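Local coordinates for protein putative laminarinase (Phanerochaete chrysosporium, PDB 2W39) that probably hydrolyses beta-glucans such as laminarin and lichenin as an extracellular family 16 glycoside hydrolase of a white-rot fungus, at residues A[127-132]-A[166-171]. Residues are numbered along the deposited sequence; the frame is centred on the assembly and turned at random.
Sequences PNAMTL and GVQAPT
Met130 and Val167 form the hydrogen-bonded pair at the middle of this antiparallel ladder: Met130 N reaches Val167 O at 2.9 Å, nearly straight and in the carbonyl plane, while Val167 N returns to Met130 O at 2.8 Å through a more bent bond (144°). Just beyond the paired strands, in the loop, Ala169 N donates to Asn128 O at 2.9 Å.

Apolar packing lies on the face of Met130 and Val167. Bends at chi2 and chi3 (141° and -66°) carry the methionine CE to the end of the partner strand, against Val167 O (3.3 Å) and the methyl of Ala169; Ala229 and Val198 of the opposing sheet also touch this side chain. Branched, apolar Val167 packs on Ala229 and Phe231 between the sheets. On the other face, side-chain-free Gly166 lets its CA approach Thr131 CA to 4.1 Å, with Thr131 OG1 and CG2 beside it.

In the conformer described, one of two, Gln168 crosses Pro127 at about a right angle, its NE2 3.4 Å from Pro127 CG and water-bridged to Pro127 O; its OE1 meets the small Ala129 methyl. Pro127, after a cis peptide bond, sets CB in van der Waals contact with Ala169 O (3.2 Å). Asn128 turns its amide to the backbone of Glu120 and Ile118.

Strands 129-133 and 165-168 thus extend one sheet of the GH16 beta-sandwich, with the Thr131 side chain about 6 Å from the bound D-glucono-1,5-lactone.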
ATOM      1  N   PRO A 127     -10.095   6.902  -6.731  1.00  6.53           N
ATOM      2  CA  PRO A 127      -9.894   5.498  -6.393  1.00  6.46           C
ATOM      3  C   PRO A 127      -8.448   5.141  -6.061  1.00  5.78           C
ATOM      4  O   PRO A 127      -7.524   5.949  -6.181  1.00  6.23           O
ATOM      5  CB  PRO A 127     -10.312   4.794  -7.678  1.00  7.19           C
ATOM      6  CG  PRO A 127      -9.828   5.718  -8.743  1.00  8.44           C
ATOM      7  CD  PRO A 127     -10.072   7.105  -8.197  1.00  7.91           C
ATOM      8  N   ASN A 128      -8.273   3.891  -5.653  1.00  5.42           N
ATOM      9  CA  ASN A 128      -6.957   3.324  -5.418  1.00  5.20           C
ATOM     10  C   ASN A 128      -6.141   3.323  -6.706  1.00  4.80           C
ATOM     11  O   ASN A 128      -6.686   3.150  -7.796  1.00  5.73           O
ATOM     12  CB  ASN A 128      -7.105   1.881  -4.941  1.00  5.38           C
ATOM     13  CG  ASN A 128      -5.793   1.300  -4.481  1.00  4.93           C
ATOM     14  OD1 ASN A 128      -5.143   1.876  -3.621  1.00  5.56           O
ATOM     15  ND2 ASN A 128      -5.381   0.180  -5.071  1.00  5.05           N
ATOM     16  N   ALA A 129      -4.837   3.485  -6.540  1.00  4.93           N
ATOM     17  CA  ALA A 129      -3.882   3.361  -7.643  1.00  5.58           C
ATOM     18  C   ALA A 129      -2.975   2.160  -7.379  1.00  5.16           C
ATOM     19  O   ALA A 129      -2.472   1.999  -6.262  1.00  5.67           O
ATOM     20  CB  ALA A 129      -3.051   4.632  -7.782  1.00  6.75           C
ATOM     21  N   MET A 130      -2.731   1.370  -8.425  1.00  5.06           N
ATOM     22  CA  MET A 130      -1.833   0.219  -8.402  1.00  5.22           C
ATOM     23  C   MET A 130      -0.790   0.497  -9.479  1.00  5.03           C
ATOM     24  O   MET A 130      -1.144   0.784 -10.624  1.00  5.35           O
ATOM     25  CB  MET A 130      -2.620  -1.051  -8.694  1.00  5.75           C
ATOM     26  CG  MET A 130      -3.640  -1.326  -7.568  1.00  5.95           C
ATOM     27  SD  MET A 130      -5.247  -1.954  -8.112  1.00  6.21           S
ATOM     28  CE  MET A 130      -5.860  -0.515  -9.021  1.00  7.83           C
ATOM     29  N   THR A 131       0.492   0.450  -9.110  1.00  5.33           N
ATOM     30  CA  THR A 131       1.541   1.050  -9.937  1.00  5.50           C
ATOM     31  C   THR A 131       2.815   0.239  -9.836  1.00  5.21           C
ATOM     32  O   THR A 131       3.187  -0.215  -8.746  1.00  6.05           O
ATOM     33  CB  THR A 131       1.822   2.484  -9.437  1.00  6.41           C
ATOM     34  OG1 THR A 131       0.594   3.214  -9.350  1.00  6.49           O
ATOM     35  CG2 THR A 131       2.757   3.228 -10.353  1.00  7.33           C
ATOM     36  N   LEU A 132       3.508   0.105 -10.968  1.00  5.82           N
ATOM     37  CA  LEU A 132       4.881  -0.404 -10.922  1.00  5.77           C
ATOM     38  C   LEU A 132       5.867   0.727 -11.141  1.00  5.83           C
ATOM     39  O   LEU A 132       5.620   1.639 -11.948  1.00  5.82           O
ATOM     40  CB  LEU A 132       5.159  -1.462 -11.992  1.00  5.65           C
ATOM     41  CG  LEU A 132       4.170  -2.611 -12.117  1.00  6.26           C
ATOM     42  CD1 LEU A 132       4.687  -3.625 -13.112  1.00  7.20           C
ATOM     43  CD2 LEU A 132       3.869  -3.280 -10.786  1.00  6.54           C
ATOM     44  N   GLY A 166       0.797   3.176 -13.924  1.00  7.03           N
ATOM     45  CA  GLY A 166      -0.303   3.078 -12.964  1.00  6.87           C
ATOM     46  C   GLY A 166      -1.614   2.621 -13.564  1.00  6.93           C
ATOM     47  O   GLY A 166      -1.860   2.788 -14.765  1.00  7.96           O
ATOM     48  N   VAL A 167      -2.466   2.090 -12.696  1.00  6.63           N
ATOM     49  CA  VAL A 167      -3.821   1.704 -13.026  1.00  6.62           C
ATOM     50  C   VAL A 167      -4.704   2.189 -11.888  1.00  6.97           C
ATOM     51  O   VAL A 167      -4.394   1.961 -10.711  1.00  6.73           O
ATOM     52  CB  VAL A 167      -3.958   0.168 -13.161  1.00  6.89           C
ATOM     53  CG1 VAL A 167      -5.422  -0.247 -13.393  1.00  7.87           C
ATOM     54  CG2 VAL A 167      -3.074  -0.359 -14.297  1.00  7.57           C
ATOM     55  N   GLN A 168      -5.809   2.847 -12.241  0.50  6.86           N
ATOM     56  CA  GLN A 168      -6.811   3.296 -11.271  0.50  7.37           C
ATOM     57  C   GLN A 168      -7.907   2.242 -11.120  0.50  6.99           C
ATOM     58  O   GLN A 168      -8.462   1.780 -12.123  0.50  7.02           O
ATOM     59  CB  GLN A 168      -7.440   4.614 -11.744  0.50  7.94           C
ATOM     60  CG  GLN A 168      -6.451   5.752 -11.956  0.50  9.60           C
ATOM     61  CD  GLN A 168      -6.108   6.480 -10.676  0.50 11.22           C
ATOM     62  OE1 GLN A 168      -4.960   6.453 -10.218  0.50 13.48           O
ATOM     63  NE2 GLN A 168      -7.102   7.152 -10.091  0.50 11.71           N
ATOM     64  N   ALA A 169      -8.237   1.866  -9.883  1.00  6.59           N
ATOM     65  CA  ALA A 169      -9.357   0.950  -9.645  1.00  6.85           C
ATOM     66  C   ALA A 169     -10.675   1.558 -10.133  1.00  6.79           C
ATOM     67  O   ALA A 169     -10.822   2.786 -10.143  1.00  7.73           O
ATOM     68  CB  ALA A 169      -9.462   0.592  -8.188  1.00  7.03           C
ATOM     69  N   PRO A 170     -11.634   0.714 -10.551  1.00  7.54           N
ATOM     70  CA  PRO A 170     -12.862   1.248 -11.142  1.00  8.06           C
ATOM     71  C   PRO A 170     -13.898   1.754 -10.163  1.00  8.33           C
ATOM     72  O   PRO A 170     -14.849   2.411 -10.606  1.00 10.24           O
ATOM     73  CB  PRO A 170     -13.420   0.045 -11.910  1.00  8.66           C
ATOM     74  CG  PRO A 170     -12.911  -1.145 -11.141  1.00  8.72           C
ATOM     75  CD  PRO A 170     -11.546  -0.753 -10.690  1.00  7.80           C
ATOM     76  N   THR A 171     -13.781   1.422  -8.881  1.00  8.20           N
ATOM     77  CA  THR A 171     -14.809   1.829  -7.909  1.00  8.39           C
ATOM     78  C   THR A 171     -14.267   2.745  -6.825  1.00  7.81           C
ATOM     79  O   THR A 171     -13.107   2.650  -6.409  1.00  7.85           O
ATOM     80  CB  THR A 171     -15.516   0.633  -7.233  1.00  9.45           C
ATOM     81  OG1 THR A 171     -14.581  -0.072  -6.408  1.00 10.98           O
ATOM     82  CG2 THR A 171     -16.154  -0.314  -8.270  1.00 11.67           C
TER
HETATM   83  O   HOH W   1      -7.033   8.404  -7.703  1.00 17.86           O